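Local coordinates for protein phosphoribosylamine--glycine ligase (Thermotoga maritima, PDB 1VKZ) that catalyses the ATP-dependent joining of glycine to 5-phosphoribosylamine, giving glycinamide ribonucleotide in the second step of de novo purine biosynthesis, at residues Pro293-Glu304 with Val322-Val332; Gly354-Ala362 with Gly372-Gly380. All coordinates share one frame; numbering follows the deposited sequence.

Contact 1: residues Pro293-Glu304 with Val322-Val332; sequences PETEVIVTLNPE and VEPRGFAVDVV
Bends at chi2 and chi3 fold the chain of Arg325 back beside Asn302, whose CG stands anti to the backbone N (chi1 -170°); this sets the amide beside the carbonyl carbon, where OD1 meets the Arg325 guanidinium and ND2 meets Glu323 O. The two flat groups meet at a slant, and Asn302 OD1 lies 2.9 Å from Arg325 NH2. That same OD1 caps the backbone N of Gly305 at the start of the next helix, while the bond from Asn302 ND2 to Glu323 O is weak. Replacing Asn302 by alanine is likely to leave Gly305 N without its side-chain cap, Glu323 O without its weak donor and the Arg325 guanidinium freer to turn. Glu304 OE1 adds only a long salt bridge, 3.8 Å from Arg325 NH2. The backbones also join directly, Arg325 N donating an almost straight bond to Leu301 O (2.8 Å, 169° at the hydrogen).

Farther along, contact becomes apolar. Leu301 CD2 reaches Ala328 CB at 3.8 Å, and the branches of Val297 divide their work: CG1 meets Ala328 CB at 3.7 Å, whereas CG2 rests against Asp330 CB. Asp330 OD2 is hydrogen-bonded to His377. Helix 294-301 thus lies nearly antiparallel across strand 327-332 (152°, axes 7.6 Å apart), an alpha/beta packing that seats a helix of the ATP-grasp region on the antiparallel sheet shared with the C domain.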
loop_
_atom_site.group_PDB
_atom_site.type_symbol
_atom_site.label_atom_id
_atom_site.label_comp_id
_atom_site.label_asym_id
_atom_site.label_seq_id
_atom_site.Cartn_x
_atom_site.Cartn_y
_atom_site.Cartn_z
ATOM N N PRO A 293 -3.441 0.115 5.269
ATOM C CA PRO A 293 -4.588 -0.756 5.384
ATOM C C PRO A 293 -5.708 -0.587 4.361
ATOM O O PRO A 293 -6.845 -0.910 4.681
ATOM C CB PRO A 293 -5.099 -0.378 6.748
ATOM C CG PRO A 293 -4.732 1.069 6.912
ATOM C CD PRO A 293 -3.722 1.426 5.870
ATOM N N GLU A 294 -5.429 -0.129 3.144
ATOM C CA GLU A 294 -6.526 -0.011 2.163
ATOM C C GLU A 294 -7.097 -1.361 1.736
ATOM O O GLU A 294 -8.271 -1.490 1.489
ATOM C CB GLU A 294 -6.091 0.740 0.908
ATOM C CG GLU A 294 -5.848 2.228 1.104
ATOM C CD GLU A 294 -4.386 2.566 1.196
ATOM O OE1 GLU A 294 -3.658 1.811 1.868
ATOM O OE2 GLU A 294 -3.979 3.583 0.606
ATOM N N THR A 295 -6.236 -2.353 1.599
ATOM C CA THR A 295 -6.658 -3.694 1.181
ATOM C C THR A 295 -7.695 -4.293 2.108
ATOM O O THR A 295 -8.700 -4.853 1.653
ATOM C CB THR A 295 -5.426 -4.649 1.092
ATOM O OG1 THR A 295 -4.518 -4.240 0.049
ATOM C CG2 THR A 295 -5.847 -6.086 0.720
ATOM N N GLU A 296 -7.445 -4.191 3.408
ATOM C CA GLU A 296 -8.393 -4.638 4.456
ATOM C C GLU A 296 -9.779 -4.099 4.143
ATOM O O GLU A 296 -10.748 -4.829 4.162
ATOM C CB GLU A 296 -7.944 -4.141 5.847
ATOM C CG GLU A 296 -6.731 -4.852 6.427
ATOM C CD GLU A 296 -5.369 -4.314 6.001
ATOM O OE1 GLU A 296 -5.158 -3.844 4.848
ATOM O OE2 GLU A 296 -4.459 -4.415 6.842
ATOM N N VAL A 297 -9.863 -2.815 3.830
ATOM C CA VAL A 297 -11.158 -2.185 3.590
ATOM C C VAL A 297 -11.780 -2.652 2.281
ATOM O O VAL A 297 -12.946 -2.994 2.240
ATOM C CB VAL A 297 -11.046 -0.656 3.637
ATOM C CG1 VAL A 297 -12.380 -0.014 3.335
ATOM C CG2 VAL A 297 -10.637 -0.240 5.008
ATOM N N ILE A 298 -10.999 -2.621 1.219
ATOM C CA ILE A 298 -11.447 -2.999 -0.111
ATOM C C ILE A 298 -11.970 -4.417 -0.074
ATOM O O ILE A 298 -13.059 -4.695 -0.516
ATOM C CB ILE A 298 -10.280 -2.860 -1.134
ATOM C CG1 ILE A 298 -9.929 -1.378 -1.356
ATOM C CG2 ILE A 298 -10.649 -3.514 -2.472
ATOM C CD1 ILE A 298 -8.464 -1.085 -1.981
ATOM N N VAL A 299 -11.177 -5.317 0.472
ATOM C CA VAL A 299 -11.551 -6.730 0.607
ATOM C C VAL A 299 -12.840 -6.924 1.411
ATOM O O VAL A 299 -13.693 -7.725 1.052
ATOM C CB VAL A 299 -10.386 -7.513 1.256
ATOM C CG1 VAL A 299 -10.780 -8.904 1.620
ATOM C CG2 VAL A 299 -9.180 -7.548 0.297
ATOM N N THR A 300 -12.982 -6.179 2.501
ATOM C CA THR A 300 -14.154 -6.318 3.343
ATOM C C THR A 300 -15.347 -5.775 2.618
ATOM O O THR A 300 -16.437 -6.146 2.939
ATOM C CB THR A 300 -13.990 -5.583 4.685
ATOM O OG1 THR A 300 -12.844 -6.070 5.364
ATOM C CG2 THR A 300 -15.118 -5.927 5.637
ATOM N N LEU A 301 -15.146 -4.900 1.633
ATOM C CA LEU A 301 -16.283 -4.341 0.881
ATOM C C LEU A 301 -16.887 -5.293 -0.145
ATOM O O LEU A 301 -18.041 -5.136 -0.499
ATOM C CB LEU A 301 -15.904 -3.029 0.192
ATOM C CG LEU A 301 -15.739 -1.827 1.121
ATOM C CD1 LEU A 301 -15.116 -0.657 0.366
ATOM C CD2 LEU A 301 -17.065 -1.420 1.753
ATOM N N ASN A 302 -16.104 -6.255 -0.634
ATOM C CA ASN A 302 -16.610 -7.317 -1.543
ATOM C C ASN A 302 -15.619 -8.454 -1.756
ATOM O O ASN A 302 -14.963 -8.488 -2.780
ATOM C CB ASN A 302 -16.951 -6.752 -2.930
ATOM C CG ASN A 302 -17.679 -7.759 -3.792
ATOM O OD1 ASN A 302 -17.902 -8.880 -3.362
ATOM N ND2 ASN A 302 -18.049 -7.370 -5.006
ATOM N N PRO A 303 -15.522 -9.385 -0.818
ATOM C CA PRO A 303 -14.521 -10.443 -0.874
ATOM C C PRO A 303 -14.595 -11.296 -2.139
ATOM O O PRO A 303 -13.567 -11.645 -2.727
ATOM C CB PRO A 303 -14.876 -11.313 0.334
ATOM C CG PRO A 303 -15.556 -10.421 1.236
ATOM C CD PRO A 303 -16.358 -9.511 0.380
ATOM N N GLU A 304 -15.825 -11.612 -2.526
ATOM C CA GLU A 304 -16.148 -12.300 -3.757
ATOM C C GLU A 304 -15.572 -11.634 -4.997
ATOM O O GLU A 304 -14.920 -12.281 -5.821
ATOM C CB GLU A 304 -17.666 -12.316 -3.931
ATOM C CG GLU A 304 -18.443 -13.319 -3.089
ATOM C CD GLU A 304 -19.918 -13.424 -3.507
ATOM O OE1 GLU A 304 -20.545 -12.381 -3.813
ATOM O OE2 GLU A 304 -20.454 -14.552 -3.535
ATOM N N VAL A 322 -15.420 -4.371 -9.540
ATOM C CA VAL A 322 -15.535 -4.671 -8.115
ATOM C C VAL A 322 -16.413 -3.645 -7.387
ATOM O O VAL A 322 -15.945 -2.579 -6.999
ATOM C CB VAL A 322 -14.155 -4.763 -7.482
ATOM C CG1 VAL A 322 -14.250 -5.066 -5.982
ATOM C CG2 VAL A 322 -13.357 -5.836 -8.232
ATOM N N GLU A 323 -17.677 -3.998 -7.190
ATOM C CA GLU A 323 -18.644 -3.112 -6.579
ATOM C C GLU A 323 -18.599 -3.291 -5.063
ATOM O O GLU A 323 -18.699 -4.406 -4.560
ATOM C CB GLU A 323 -20.061 -3.419 -7.083
ATOM C CG GLU A 323 -20.206 -3.650 -8.596
ATOM C CD GLU A 323 -20.306 -2.366 -9.416
ATOM O OE1 GLU A 323 -19.507 -1.425 -9.163
ATOM O OE2 GLU A 323 -21.180 -2.312 -10.328
ATOM N N PRO A 324 -18.486 -2.197 -4.323
ATOM C CA PRO A 324 -18.525 -2.273 -2.877
ATOM C C PRO A 324 -19.929 -2.479 -2.320
ATOM O O PRO A 324 -20.897 -1.846 -2.786
ATOM C CB PRO A 324 -18.014 -0.905 -2.455
ATOM C CG PRO A 324 -18.390 0.012 -3.583
ATOM C CD PRO A 324 -18.318 -0.813 -4.808
ATOM N N ARG A 325 -20.044 -3.352 -1.322
ATOM C CA ARG A 325 -21.299 -3.527 -0.612
ATOM C C ARG A 325 -21.171 -2.903 0.772
ATOM O O ARG A 325 -20.395 -3.330 1.594
ATOM C CB ARG A 325 -21.675 -5.005 -0.526
ATOM C CG ARG A 325 -22.277 -5.579 -1.817
ATOM C CD ARG A 325 -21.252 -6.162 -2.795
ATOM N NE ARG A 325 -20.453 -7.249 -2.214
ATOM C CZ ARG A 325 -20.885 -8.501 -2.008
ATOM N NH1 ARG A 325 -22.134 -8.867 -2.312
ATOM N NH2 ARG A 325 -20.051 -9.394 -1.477
ATOM N N GLY A 326 -21.934 -1.857 1.010
ATOM C CA GLY A 326 -21.945 -1.211 2.302
ATOM C C GLY A 326 -20.692 -0.404 2.489
ATOM O O GLY A 326 -20.106 0.022 1.523
ATOM N N PHE A 327 -20.315 -0.197 3.747
ATOM C CA PHE A 327 -19.136 0.554 4.119
ATOM C C PHE A 327 -18.258 -0.282 5.040
ATOM O O PHE A 327 -18.742 -1.059 5.850
ATOM C CB PHE A 327 -19.538 1.834 4.835
ATOM C CG PHE A 327 -20.259 2.834 3.967
ATOM C CD1 PHE A 327 -21.637 2.789 3.821
ATOM C CD2 PHE A 327 -19.564 3.850 3.339
ATOM C CE1 PHE A 327 -22.303 3.732 3.038
ATOM C CE2 PHE A 327 -20.224 4.782 2.536
ATOM C CZ PHE A 327 -21.587 4.726 2.392
ATOM N N ALA A 328 -16.953 -0.117 4.902
ATOM C CA ALA A 328 -15.989 -0.764 5.786
ATOM C C ALA A 328 -15.099 0.300 6.481
ATOM O O ALA A 328 -14.748 1.326 5.879
ATOM C CB ALA A 328 -15.153 -1.766 4.998
ATOM N N VAL A 329 -14.807 0.079 7.768
ATOM C CA VAL A 329 -13.910 0.926 8.517
ATOM C C VAL A 329 -12.840 0.017 9.092
ATOM O O VAL A 329 -13.128 -1.046 9.660
ATOM C CB VAL A 329 -14.642 1.735 9.642
ATOM C CG1 VAL A 329 -13.666 2.450 10.571
ATOM C CG2 VAL A 329 -15.561 2.771 9.046
ATOM N N ASP A 330 -11.596 0.440 8.949
ATOM C CA ASP A 330 -10.462 -0.241 9.560
ATOM C C ASP A 330 -9.903 0.672 10.648
ATOM O O ASP A 330 -9.448 1.758 10.339
ATOM C CB ASP A 330 -9.414 -0.498 8.460
ATOM C CG ASP A 330 -8.187 -1.260 8.942
ATOM O OD1 ASP A 330 -8.064 -1.564 10.161
ATOM O OD2 ASP A 330 -7.290 -1.608 8.128
ATOM N N VAL A 331 -9.982 0.257 11.911
ATOM C CA VAL A 331 -9.267 0.925 12.964
ATOM C C VAL A 331 -8.040 0.068 13.243
ATOM O O VAL A 331 -8.162 -1.071 13.667
ATOM C CB VAL A 331 -10.096 1.147 14.291
ATOM C CG1 VAL A 331 -9.188 1.621 15.439
ATOM C CG2 VAL A 331 -11.212 2.139 14.102
ATOM N N VAL A 332 -6.865 0.640 12.998
ATOM C CA VAL A 332 -5.625 -0.014 13.247
ATOM C C VAL A 332 -5.256 0.174 14.730
ATOM O O VAL A 332 -5.198 1.311 15.222
ATOM C CB VAL A 332 -4.497 0.535 12.330
ATOM C CG1 VAL A 332 -3.197 -0.250 12.544
ATOM C CG2 VAL A 332 -4.889 0.484 10.858
#

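Contact 2: residues Gly354-Ala362 with Gly372-Gly380; sequences GLIFFAGVA and GGRVLHCMG
Strands 356-358 and 374-380 run antiparallel at 160°, with Phe357 and His377 forming a hydrogen-bonded pair, 2.9 Å from Phe357 N to His377 O and 2.7 Å from His377 N to Phe357 O, flanked by the non-hydrogen-bonded pairs Ile356-Cys378 and Phe358-Leu376. On the face that carries Phe357 and His377, selenomethionine Met379 bends at chi2 and chi3 so that its chain crosses the Phe357 side chain at about a right angle. Its CG comes 3.5 Å from Phe357 CE2 and its SE stands 4.7 Å from the ring centroid, an oblique Met-aromatic contact. Leu355 also packs on this residue, CG to Met379 CG at 3.8 Å. The His377 ring turns an edge to Phe357 O and to Ala359 CB.

This antiparallel pairing belongs to the six-stranded antiparallel sheet, to which the C domain contributes strands 327-334, 356-364, 367-370 and 374-382; on its other side strand 374-382 carries a classic beta bulge, Val375 and Leu376 both facing Leu333 of the adjoining strand. Near the bulge, Ala359 N bonds to Val375 O and Gly360 N to Arg374 O. Gly360 centres an inverse gamma turn, closed by Val361 N to Ala359 O, and a side chain there would run into Gly372 CA and Arg374 O.

On the opposite face Ile356 CG2, anti to the backbone N, sits 4.0 Å above the Phe358 ring, over its centre, and also touches Leu376 CD2. Val361 CG1 approaches the edge of the Phe358 ring in its plane and meets Val375 CG1 at 3.8 Å. The guanidinium of Arg374 lies off the pairing, its NH1 hydrogen-bonded to Gly231 O and Asp292 O.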
loop_
_atom_site.group_PDB
_atom_site.type_symbol
_atom_site.label_atom_id
_atom_site.label_comp_id
_atom_site.label_asym_id
_atom_site.label_seq_id
_atom_site.Cartn_x
_atom_site.Cartn_y
_atom_site.Cartn_z
ATOM N N GLY A 354 -15.762 -10.852 15.893
ATOM C CA GLY A 354 -15.322 -9.616 15.248
ATOM C C GLY A 354 -14.400 -9.914 14.083
ATOM O O GLY A 354 -13.615 -10.850 14.124
ATOM N N LEU A 355 -14.498 -9.116 13.039
ATOM C CA LEU A 355 -13.582 -9.229 11.950
ATOM C C LEU A 355 -12.303 -8.499 12.294
ATOM O O LEU A 355 -12.256 -7.291 12.309
ATOM C CB LEU A 355 -14.190 -8.654 10.687
ATOM C CG LEU A 355 -13.363 -8.951 9.445
ATOM C CD1 LEU A 355 -13.171 -10.451 9.300
ATOM C CD2 LEU A 355 -14.063 -8.344 8.219
ATOM N N ILE A 356 -11.249 -9.260 12.538
ATOM C CA ILE A 356 -9.927 -8.712 12.780
ATOM C C ILE A 356 -8.988 -9.253 11.724
ATOM O O ILE A 356 -9.105 -10.398 11.314
ATOM C CB ILE A 356 -9.415 -9.110 14.189
ATOM C CG1 ILE A 356 -10.395 -8.663 15.251
ATOM C CG2 ILE A 356 -8.032 -8.466 14.497
ATOM C CD1 ILE A 356 -10.034 -9.134 16.591
ATOM N N PHE A 357 -8.087 -8.402 11.242
ATOM C CA PHE A 357 -6.981 -8.838 10.425
ATOM C C PHE A 357 -5.748 -8.620 11.260
ATOM O O PHE A 357 -5.593 -7.585 11.863
ATOM C CB PHE A 357 -6.910 -8.054 9.137
ATOM C CG PHE A 357 -8.092 -8.255 8.252
ATOM C CD1 PHE A 357 -8.458 -9.538 7.836
ATOM C CD2 PHE A 357 -8.823 -7.186 7.805
ATOM C CE1 PHE A 357 -9.550 -9.732 7.002
ATOM C CE2 PHE A 357 -9.918 -7.378 6.984
ATOM C CZ PHE A 357 -10.276 -8.639 6.578
ATOM N N PHE A 358 -4.886 -9.622 11.288
ATOM C CA PHE A 358 -3.711 -9.647 12.112
ATOM C C PHE A 358 -2.503 -9.300 11.289
ATOM O O PHE A 358 -2.388 -9.678 10.115
ATOM C CB PHE A 358 -3.528 -11.039 12.686
ATOM C CG PHE A 358 -4.640 -11.459 13.610
ATOM C CD1 PHE A 358 -5.776 -12.065 13.116
ATOM C CD2 PHE A 358 -4.530 -11.270 14.973
ATOM C CE1 PHE A 358 -6.787 -12.432 13.940
ATOM C CE2 PHE A 358 -5.551 -11.655 15.809
ATOM C CZ PHE A 358 -6.683 -12.232 15.286
ATOM N N ALA A 359 -1.574 -8.592 11.917
ATOM C CA ALA A 359 -0.330 -8.207 11.259
ATOM C C ALA A 359 0.798 -8.536 12.211
ATOM O O ALA A 359 1.279 -9.679 12.237
ATOM C CB ALA A 359 -0.348 -6.734 10.917
ATOM N N GLY A 360 1.209 -7.565 13.014
ATOM C CA GLY A 360 2.312 -7.766 13.955
ATOM C C GLY A 360 1.914 -8.557 15.191
ATOM O O GLY A 360 1.946 -8.030 16.307
ATOM N N VAL A 361 1.551 -9.824 15.002
ATOM C CA VAL A 361 1.269 -10.717 16.137
ATOM C C VAL A 361 2.077 -11.970 16.031
ATOM O O VAL A 361 2.295 -12.462 14.927
ATOM C CB VAL A 361 -0.213 -11.125 16.214
ATOM C CG1 VAL A 361 -1.094 -9.883 16.423
ATOM C CG2 VAL A 361 -0.629 -11.948 14.963
ATOM N N ALA A 362 2.524 -12.474 17.182
ATOM C CA ALA A 362 3.255 -13.752 17.265
ATOM C C ALA A 362 2.701 -14.633 18.362
ATOM O O ALA A 362 1.917 -14.195 19.183
ATOM C CB ALA A 362 4.701 -13.514 17.481
ATOM N N GLY A 372 5.310 -6.362 16.010
ATOM C CA GLY A 372 5.347 -5.489 14.841
ATOM C C GLY A 372 4.696 -4.176 15.192
ATOM O O GLY A 372 3.988 -4.056 16.212
ATOM N N GLY A 373 4.910 -3.184 14.344
ATOM C CA GLY A 373 4.396 -1.838 14.610
ATOM C C GLY A 373 2.892 -1.777 14.670
ATOM O O GLY A 373 2.318 -1.266 15.621
ATOM N N ARG A 374 2.270 -2.272 13.614
ATOM C CA ARG A 374 0.836 -2.396 13.520
ATOM C C ARG A 374 0.482 -3.830 13.878
ATOM O O ARG A 374 0.968 -4.801 13.253
ATOM C CB ARG A 374 0.364 -2.021 12.118
ATOM C CG ARG A 374 0.816 -0.606 11.773
ATOM C CD ARG A 374 0.191 0.020 10.531
ATOM N NE ARG A 374 0.707 -0.554 9.287
ATOM C CZ ARG A 374 0.221 -0.280 8.085
ATOM N NH1 ARG A 374 -0.788 0.557 7.948
ATOM N NH2 ARG A 374 0.740 -0.851 7.028
ATOM N N VAL A 375 -0.384 -3.950 14.885
ATOM C CA VAL A 375 -0.679 -5.229 15.514
ATOM C C VAL A 375 -1.919 -5.806 14.861
ATOM O O VAL A 375 -1.876 -6.876 14.214
ATOM C CB VAL A 375 -0.835 -5.052 17.056
ATOM C CG1 VAL A 375 -0.934 -6.399 17.802
ATOM C CG2 VAL A 375 0.334 -4.284 17.579
ATOM N N LEU A 376 -3.013 -5.080 15.004
ATOM C CA LEU A 376 -4.312 -5.552 14.537
ATOM C C LEU A 376 -5.050 -4.513 13.714
ATOM O O LEU A 376 -4.950 -3.312 13.953
ATOM C CB LEU A 376 -5.223 -5.924 15.724
ATOM C CG LEU A 376 -4.649 -6.980 16.654
ATOM C CD1 LEU A 376 -5.209 -6.865 18.051
ATOM C CD2 LEU A 376 -4.901 -8.371 16.106
ATOM N N HIS A 377 -5.879 -5.027 12.813
ATOM C CA HIS A 377 -6.849 -4.254 12.108
ATOM C C HIS A 377 -8.215 -4.680 12.610
ATOM O O HIS A 377 -8.618 -5.808 12.412
ATOM C CB HIS A 377 -6.647 -4.501 10.636
ATOM C CG HIS A 377 -5.262 -4.176 10.197
ATOM N ND1 HIS A 377 -4.967 -3.069 9.433
ATOM C CD2 HIS A 377 -4.077 -4.767 10.482
ATOM C CE1 HIS A 377 -3.663 -3.015 9.233
ATOM N NE2 HIS A 377 -3.100 -4.038 9.853
ATOM N N CYS A 378 -8.915 -3.759 13.287
ATOM C CA CYS A 378 -10.302 -3.975 13.698
ATOM C C CYS A 378 -11.312 -3.456 12.663
ATOM O O CYS A 378 -11.336 -2.272 12.333
ATOM C CB CYS A 378 -10.539 -3.333 15.037
ATOM S SG CYS A 378 -9.638 -4.175 16.350
HETATM N N MSE A 379 -12.107 -4.359 12.107
HETATM C CA MSE A 379 -13.025 -3.992 11.026
HETATM C C MSE A 379 -14.431 -3.772 11.577
HETATM O O MSE A 379 -14.902 -4.522 12.427
HETATM C CB MSE A 379 -13.088 -5.068 9.920
HETATM C CG MSE A 379 -11.730 -5.568 9.391
HETATM SE SE MSE A 379 -10.627 -4.153 8.577
HETATM C CE MSE A 379 -9.649 -3.786 9.919
ATOM N N GLY A 380 -15.072 -2.722 11.073
ATOM C CA GLY A 380 -16.466 -2.485 11.269
ATOM C C GLY A 380 -17.103 -2.481 9.910
ATOM O O GLY A 380 -16.472 -2.088 8.946
#

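Both contacts draw on one antiparallel sheet, in which strands 327-334 and 374-382 are neighbours, and Val331 O to Cys378 N and Val329 O to Gly380 N probably hydrogen-bond between them. Contact 2 is a buried pairing of two strands, held mainly by main-chain bonds and apolar packing. Contact 1 is only partly buried: a helix lies over the sheet, with side-chain packing along its length and the exposed Arg325 and Glu304 beyond the C-terminal end of helix 294-301. The two chemistries converge beside that helix, where Glu296 and Thr300 touch Phe357. Along the chain, contact 1 closes before contact 2 opens.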